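Local coordinates for cyclic UMP-AMP synthase (Rhodothermus marinus SG0.5JP17-172, PDB 6E0K), which makes the cyclic dinucleotide 3',3'-cUAMP from UTP and ATP with magnesium, as a second messenger in bacterial defence against phage, at residues V3-E9 with T230-F235; T19-T23 with T123-A128; R114-T118 with F155-E160. All coordinates share one frame; numbering follows the deposited sequence.

Contact 1: residues V3-E9 with T230-F235; sequences VPESQLE and TFKDTF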
# COMPACT_ATOMS: atom_id res chain seq x y z
N VAL A 3 -18.23 9.75 -19.26
CA VAL A 3 -17.09 9.11 -19.91
C VAL A 3 -17.56 7.82 -20.58
O VAL A 3 -18.25 7.01 -19.94
CB VAL A 3 -15.95 8.83 -18.92
CG1 VAL A 3 -14.76 8.22 -19.66
CG2 VAL A 3 -15.52 10.10 -18.22
N PRO A 4 -17.21 7.59 -21.85
CA PRO A 4 -17.59 6.34 -22.52
C PRO A 4 -17.12 5.11 -21.76
O PRO A 4 -16.04 5.09 -21.16
CB PRO A 4 -16.88 6.45 -23.87
CG PRO A 4 -16.82 7.93 -24.13
CD PRO A 4 -16.57 8.55 -22.77
N GLU A 5 -17.94 4.06 -21.83
CA GLU A 5 -17.62 2.82 -21.13
C GLU A 5 -16.28 2.25 -21.58
O GLU A 5 -15.49 1.78 -20.75
CB GLU A 5 -18.73 1.79 -21.36
CG GLU A 5 -18.43 0.40 -20.81
CD GLU A 5 -18.67 0.31 -19.32
OE1 GLU A 5 -19.39 1.18 -18.78
OE2 GLU A 5 -18.15 -0.65 -18.69
N SER A 6 -16.00 2.30 -22.89
CA SER A 6 -14.75 1.75 -23.40
C SER A 6 -13.54 2.50 -22.86
O SER A 6 -12.46 1.90 -22.71
CB SER A 6 -14.74 1.80 -24.92
OG SER A 6 -14.93 3.13 -25.38
N GLN A 7 -13.67 3.80 -22.62
CA GLN A 7 -12.58 4.55 -22.01
C GLN A 7 -12.37 4.13 -20.57
O GLN A 7 -11.23 3.92 -20.14
CB GLN A 7 -12.86 6.05 -22.09
CG GLN A 7 -11.77 6.92 -21.47
CD GLN A 7 -10.44 6.77 -22.17
OE1 GLN A 7 -10.22 7.37 -23.23
NE2 GLN A 7 -9.55 5.96 -21.60
N LEU A 8 -13.45 4.00 -19.80
CA LEU A 8 -13.32 3.54 -18.43
C LEU A 8 -12.74 2.13 -18.39
O LEU A 8 -11.91 1.82 -17.52
CB LEU A 8 -14.67 3.58 -17.73
CG LEU A 8 -15.31 4.97 -17.68
CD1 LEU A 8 -16.70 4.87 -17.08
CD2 LEU A 8 -14.44 5.91 -16.83
N GLU A 9 -13.16 1.27 -19.32
CA GLU A 9 -12.64 -0.10 -19.33
C GLU A 9 -11.15 -0.12 -19.62
O GLU A 9 -10.40 -0.88 -18.99
CB GLU A 9 -13.41 -0.95 -20.34
CG GLU A 9 -13.23 -2.47 -20.16
CD GLU A 9 -11.92 -3.00 -20.73
OE1 GLU A 9 -11.39 -2.39 -21.68
OE2 GLU A 9 -11.43 -4.03 -20.23
N THR A 230 -21.42 -2.19 -14.82
CA THR A 230 -20.58 -1.61 -15.85
C THR A 230 -19.61 -0.66 -15.18
O THR A 230 -19.82 -0.26 -14.03
CB THR A 230 -21.38 -0.84 -16.92
OG1 THR A 230 -22.01 0.29 -16.31
CG2 THR A 230 -22.43 -1.72 -17.56
N PHE A 231 -18.57 -0.26 -15.91
CA PHE A 231 -17.68 0.73 -15.32
C PHE A 231 -18.34 2.09 -15.20
O PHE A 231 -18.04 2.83 -14.27
CB PHE A 231 -16.37 0.79 -16.12
CG PHE A 231 -15.48 -0.38 -15.85
CD1 PHE A 231 -14.79 -0.47 -14.65
CD2 PHE A 231 -15.36 -1.41 -16.77
CE1 PHE A 231 -13.98 -1.56 -14.37
CE2 PHE A 231 -14.55 -2.51 -16.49
CZ PHE A 231 -13.86 -2.58 -15.30
N LYS A 232 -19.26 2.43 -16.12
CA LYS A 232 -19.96 3.71 -16.01
C LYS A 232 -20.82 3.74 -14.75
O LYS A 232 -20.82 4.72 -14.00
CB LYS A 232 -20.82 3.96 -17.25
CG LYS A 232 -20.02 4.35 -18.47
CD LYS A 232 -20.91 4.52 -19.69
CE LYS A 232 -21.41 5.94 -19.84
NZ LYS A 232 -22.02 6.08 -21.18
N ASP A 233 -21.57 2.66 -14.50
CA ASP A 233 -22.41 2.61 -13.31
C ASP A 233 -21.55 2.59 -12.05
O ASP A 233 -21.92 3.19 -11.03
CB ASP A 233 -23.33 1.39 -13.35
CG ASP A 233 -24.36 1.49 -14.46
OD1 ASP A 233 -24.81 2.61 -14.75
OD2 ASP A 233 -24.70 0.44 -15.05
N THR A 234 -20.41 1.90 -12.10
CA THR A 234 -19.53 1.86 -10.94
C THR A 234 -18.91 3.23 -10.68
O THR A 234 -18.90 3.71 -9.54
CB THR A 234 -18.45 0.80 -11.13
OG1 THR A 234 -19.06 -0.49 -11.21
CG2 THR A 234 -17.48 0.82 -9.96
N PHE A 235 -18.41 3.88 -11.74
CA PHE A 235 -17.82 5.20 -11.58
C PHE A 235 -18.79 6.13 -10.85
O PHE A 235 -18.44 6.74 -9.84
CB PHE A 235 -17.43 5.78 -12.95
CG PHE A 235 -16.61 7.06 -12.89
CD1 PHE A 235 -17.21 8.26 -12.53
CD2 PHE A 235 -15.27 7.07 -13.25
CE1 PHE A 235 -16.48 9.45 -12.49
CE2 PHE A 235 -14.53 8.26 -13.21
CZ PHE A 235 -15.14 9.44 -12.83
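The carboxylate of Glu5 grips the first turn of helix 231-244. Phe231 N donates to Glu5 OE2 at 2.8 Å and uses the syn lone pair of that oxygen. Lys232 N donates to Glu5 OE1 at 2.9 Å. It also comes from the syn side but lies 26° out of the carboxylate plane. The two bonds hold the carboxylate against two successive amides at the start of the helix. A negative group here would be expected to interact well with the helix dipole. The Glu5 chain reaches this place because CG stands anti to the backbone N and the chain then bends at chi2 (80°). The same helix start is also capped from within: Thr230 is the N-cap, and Asp233 N donates to its OG1.

Phe231 is covered from several directions. Glu5 OE2 lies at the ring edge, near its plane. Leu8 CB rests on Phe231 CB at 3.6 Å, and Glu9 CG meets Phe231 CE2 at 3.9 Å. The polar end of Glu9 turns to His13.

Lys232 contributes mainly its aliphatic chain. Leu8 CD1 touches Lys232 CG at 3.6 Å, with the two side chains roughly perpendicular. Lys232 CE lies against the carbonyl oxygen of Val3, Val3 O, at 3.3 Å. The second branch of Leu8, CD2, meets Phe235 CD2 at 3.9 Å.

The short axes of 5-9 and 231-235 run at 76° to each other, 9.4 Å apart. Met192 of helix 186-202 packs on Leu8, Phe231 and Phe235. Trp283 of helix 269-285 covers Val3, Leu8 and Lys232 and stacks on Phe235, so the N-terminal helix is packed against three later helices, 186-202, 231-244 and 269-285.

Contact 2: residues T19-T23 with T123-A128; sequences TAKKT and TTYLPA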
# COMPACT_ATOMS: atom_id res chain seq x y z
N THR A 19 7.63 -8.90 -14.67
CA THR A 19 8.94 -8.39 -14.28
C THR A 19 8.97 -8.05 -12.79
O THR A 19 10.00 -8.26 -12.13
CB THR A 19 9.29 -7.18 -15.16
OG1 THR A 19 9.19 -7.57 -16.54
CG2 THR A 19 10.69 -6.69 -14.89
N ALA A 20 7.85 -7.58 -12.23
CA ALA A 20 7.79 -7.33 -10.79
C ALA A 20 7.91 -8.62 -10.00
O ALA A 20 8.62 -8.68 -8.98
CB ALA A 20 6.48 -6.60 -10.45
N LYS A 21 7.25 -9.69 -10.46
CA LYS A 21 7.37 -10.97 -9.78
C LYS A 21 8.81 -11.49 -9.81
O LYS A 21 9.32 -12.00 -8.81
CB LYS A 21 6.41 -11.99 -10.39
CG LYS A 21 4.96 -11.78 -9.90
CD LYS A 21 3.97 -12.70 -10.60
CE LYS A 21 2.55 -12.42 -10.11
NZ LYS A 21 1.52 -13.12 -10.94
N LYS A 22 9.50 -11.32 -10.94
CA LYS A 22 10.89 -11.75 -11.02
C LYS A 22 11.79 -10.89 -10.13
O LYS A 22 12.80 -11.39 -9.62
CB LYS A 22 11.40 -11.69 -12.45
CG LYS A 22 10.66 -12.58 -13.42
CD LYS A 22 10.68 -14.00 -12.97
CE LYS A 22 12.06 -14.58 -13.08
NZ LYS A 22 11.97 -16.06 -13.19
N THR A 23 11.44 -9.61 -9.96
CA THR A 23 12.19 -8.77 -9.02
C THR A 23 12.08 -9.32 -7.61
O THR A 23 13.07 -9.43 -6.88
CB THR A 23 11.67 -7.33 -9.09
OG1 THR A 23 11.77 -6.85 -10.44
CG2 THR A 23 12.47 -6.40 -8.17
N THR A 123 17.94 -4.35 -9.38
CA THR A 123 18.04 -5.73 -9.85
C THR A 123 18.16 -5.76 -11.37
O THR A 123 18.12 -4.73 -12.05
CB THR A 123 16.85 -6.58 -9.41
OG1 THR A 123 15.71 -6.33 -10.25
CG2 THR A 123 16.46 -6.33 -7.92
N THR A 124 18.33 -6.96 -11.92
CA THR A 124 18.31 -7.13 -13.37
C THR A 124 16.91 -7.10 -13.96
O THR A 124 16.76 -7.24 -15.18
CB THR A 124 18.96 -8.45 -13.77
OG1 THR A 124 18.23 -9.52 -13.14
CG2 THR A 124 20.41 -8.48 -13.31
N TYR A 125 15.88 -6.92 -13.12
CA TYR A 125 14.51 -6.81 -13.58
C TYR A 125 14.09 -5.37 -13.34
O TYR A 125 14.43 -4.49 -14.15
CB TYR A 125 13.66 -7.87 -12.86
CG TYR A 125 14.11 -9.27 -13.20
CD1 TYR A 125 13.77 -9.83 -14.42
CD2 TYR A 125 14.88 -10.01 -12.31
CE1 TYR A 125 14.18 -11.11 -14.76
CE2 TYR A 125 15.30 -11.29 -12.64
CZ TYR A 125 14.93 -11.83 -13.87
OH TYR A 125 15.33 -13.11 -14.23
N LEU A 126 13.37 -5.07 -12.26
CA LEU A 126 13.02 -3.70 -11.89
C LEU A 126 13.76 -3.26 -10.63
O LEU A 126 14.27 -4.08 -9.87
CB LEU A 126 11.51 -3.58 -11.64
CG LEU A 126 10.69 -3.60 -12.93
CD1 LEU A 126 9.26 -3.94 -12.61
CD2 LEU A 126 10.79 -2.27 -13.64
N PRO A 127 13.82 -1.96 -10.39
CA PRO A 127 14.33 -1.49 -9.10
C PRO A 127 13.38 -1.90 -7.99
O PRO A 127 12.16 -1.92 -8.16
CB PRO A 127 14.37 0.04 -9.26
CG PRO A 127 14.27 0.29 -10.74
CD PRO A 127 13.43 -0.84 -11.26
N ALA A 128 13.96 -2.24 -6.85
CA ALA A 128 13.21 -2.66 -5.68
C ALA A 128 13.40 -1.65 -4.57
O ALA A 128 14.51 -1.15 -4.33
CB ALA A 128 13.66 -4.05 -5.22
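Thr23 and Leu126 form the tight part of the contact. Leu126 N donates to Thr23 OG1 at 3.0 Å (N-H...O angle 157°). The same hydroxyl donates to Thr19 O at 2.8 Å. Thr23 N reaches Thr19 O from the opposite face of the carbonyl plane. The methyl of Thr23 stands anti to its backbone N (chi1 -57° for OG1) and packs on Ala128 CB at 4.0 Å. Thr19 CG2 meets Leu126 CG at 3.7 Å. Val61 of strand 61-68 touches Ala20, Thr23 and Leu126 on the buried side.

The solvent side belongs to Tyr125, an exposed residue whose ring takes Lys22 CB closely over one face, 3.5 Å from its centroid and 7° off the normal, a CH-pi contact. The packing is looser further out, where Lys22 CE passes Tyr125 OH at 3.8 Å. The amine leads away and makes a weak, long ion pair with Glu25.

Thr123 OG1 accepts from Tyr125 N, an ST turn, and donates to Leu126 O. The hydroxyls of Thr23 and Thr123 each act as donor and acceptor at once. The turn entering strand 127-138 is thus fixed on helix 18-32 by one direct hydrogen bond, backed by apolar packing.

Contact 3: residues R114-T118 with F155-E160; sequences RGRKT and FYVPSE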
# COMPACT_ATOMS: atom_id res chain seq x y z
N ARG A 114 21.21 3.00 0.72
CA ARG A 114 20.27 3.26 1.81
C ARG A 114 19.40 4.47 1.49
O ARG A 114 19.91 5.53 1.13
CB ARG A 114 21.02 3.52 3.11
CG ARG A 114 21.71 2.32 3.69
CD ARG A 114 22.26 2.68 5.05
NE ARG A 114 23.04 1.59 5.63
CZ ARG A 114 23.85 1.74 6.67
NH1 ARG A 114 24.53 0.70 7.14
NH2 ARG A 114 23.98 2.93 7.24
N GLY A 115 18.09 4.30 1.65
CA GLY A 115 17.17 5.41 1.62
C GLY A 115 16.74 5.81 3.03
O GLY A 115 17.18 5.24 4.03
N ARG A 116 15.86 6.81 3.08
CA ARG A 116 15.34 7.29 4.36
C ARG A 116 14.67 6.17 5.15
O ARG A 116 14.90 6.02 6.36
CB ARG A 116 14.35 8.43 4.13
CG ARG A 116 14.94 9.64 3.43
CD ARG A 116 16.00 10.30 4.29
NE ARG A 116 16.57 11.48 3.66
CZ ARG A 116 17.55 12.21 4.18
NH1 ARG A 116 18.07 11.86 5.35
NH2 ARG A 116 18.01 13.27 3.54
N LYS A 117 13.84 5.38 4.49
CA LYS A 117 13.06 4.35 5.16
C LYS A 117 13.28 2.97 4.56
O LYS A 117 12.75 1.99 5.10
CB LYS A 117 11.56 4.68 5.11
CG LYS A 117 11.16 5.95 5.86
CD LYS A 117 9.67 6.22 5.68
CE LYS A 117 9.15 7.23 6.68
NZ LYS A 117 9.93 8.49 6.67
N THR A 118 14.03 2.87 3.47
CA THR A 118 14.14 1.63 2.71
C THR A 118 15.56 1.48 2.19
O THR A 118 16.35 2.42 2.16
CB THR A 118 13.20 1.60 1.51
OG1 THR A 118 13.51 2.70 0.65
CG2 THR A 118 11.74 1.69 1.95
N PHE A 155 9.66 -0.83 11.69
CA PHE A 155 11.03 -0.47 11.36
C PHE A 155 11.32 0.89 11.98
O PHE A 155 10.41 1.65 12.31
CB PHE A 155 11.26 -0.45 9.84
CG PHE A 155 10.26 0.38 9.08
CD1 PHE A 155 9.06 -0.17 8.66
CD2 PHE A 155 10.51 1.72 8.79
CE1 PHE A 155 8.12 0.59 7.96
CE2 PHE A 155 9.59 2.48 8.09
CZ PHE A 155 8.39 1.91 7.67
N TYR A 156 12.61 1.16 12.17
CA TYR A 156 13.08 2.40 12.76
C TYR A 156 13.49 3.36 11.65
O TYR A 156 13.96 2.93 10.59
CB TYR A 156 14.25 2.14 13.71
CG TYR A 156 14.69 3.29 14.57
CD1 TYR A 156 13.86 3.82 15.56
CD2 TYR A 156 15.96 3.84 14.44
CE1 TYR A 156 14.27 4.87 16.37
CE2 TYR A 156 16.38 4.88 15.24
CZ TYR A 156 15.54 5.40 16.21
OH TYR A 156 15.97 6.44 17.01
N VAL A 157 13.26 4.65 11.88
CA VAL A 157 13.69 5.69 10.95
C VAL A 157 14.77 6.50 11.67
O VAL A 157 14.45 7.33 12.53
CB VAL A 157 12.51 6.57 10.50
CG1 VAL A 157 12.96 7.55 9.42
CG2 VAL A 157 11.37 5.71 9.99
N PRO A 158 16.05 6.25 11.38
CA PRO A 158 17.10 6.92 12.16
C PRO A 158 17.09 8.43 12.06
O PRO A 158 17.46 9.10 13.02
CB PRO A 158 18.39 6.33 11.56
CG PRO A 158 17.97 4.94 11.14
CD PRO A 158 16.57 5.11 10.60
N SER A 159 16.66 8.98 10.92
CA SER A 159 16.65 10.42 10.73
C SER A 159 15.54 11.10 11.50
O SER A 159 15.55 12.33 11.62
CB SER A 159 16.53 10.76 9.24
OG SER A 159 15.30 10.30 8.70
N GLU A 160 14.58 10.34 12.03
CA GLU A 160 13.44 10.90 12.72
C GLU A 160 13.26 10.36 14.13
O GLU A 160 12.31 10.76 14.81
CB GLU A 160 12.16 10.65 11.91
CG GLU A 160 12.22 11.24 10.50
CD GLU A 160 11.05 10.83 9.64
OE1 GLU A 160 10.19 10.06 10.12
OE2 GLU A 160 10.99 11.27 8.47
O HOH W 1 16.06 7.72 8.10
O HOH W 2 14.32 2.40 8.05
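Lys117 passes the side chains of Phe155 and Val157, at the end of strand 150-157, and ends at Glu160. Its CB lies 4.2 Å from Phe155 CE2, and its CG lies 4.1 Å from Val157 CG2, where the two side chains meet at a slant. The chain is extended as far as CE and bends at chi4 (54°). That bend turns the amine to Glu160, whose side chain lies at about a right angle to it. Lys117 NZ and Glu160 OE2 form a loose salt bridge at 3.5 Å. The other oxygen of Glu160, OE1, pairs with Arg162, so one carboxylate has two positive partners.

Val157 CG1 packs on Arg116 O at 3.9 Å. No direct hydrogen bond joins the two segments, but water does. Water 1 donates to Arg116 O at 2.7 Å and accepts from Ser159 N at 3.1 Å. Water 2 lies at 2.6 Å from Tyr156 O and is a weak partner of Lys117 O.

Arg116, Lys117 and Thr118 bind UTP, and Phe155 packs on Asn166, another UTP-binding residue. Thr118 OG1 is bonded to the magnesium-binding Asp129. This is part of the UTP-binding site of a CD-NTase, where hairpin 112-114/119-122 meets strand 150-157.

How the contacts relate
The three contacts are all partly buried, but they serve different regions. Contact 1 has no exposed residue among its nine touching ones, contact 2 has one of nine, and contact 3, with three of six, is the most surface-like. Contact 1 joins two helices, about 41 Å from contact 3 between centres, and encloses the other two along the chain. Contacts 2 and 3 both reach the mixed sheet, through the neighbouring strands 127-138 and 150-157. Contact 1 sets a carboxylate on a helix start, contact 2 uses one threonine hydroxyl with apolar packing, and contact 3, at the nucleotide site, combines light apolar packing with a bridging water and a loose ion pair.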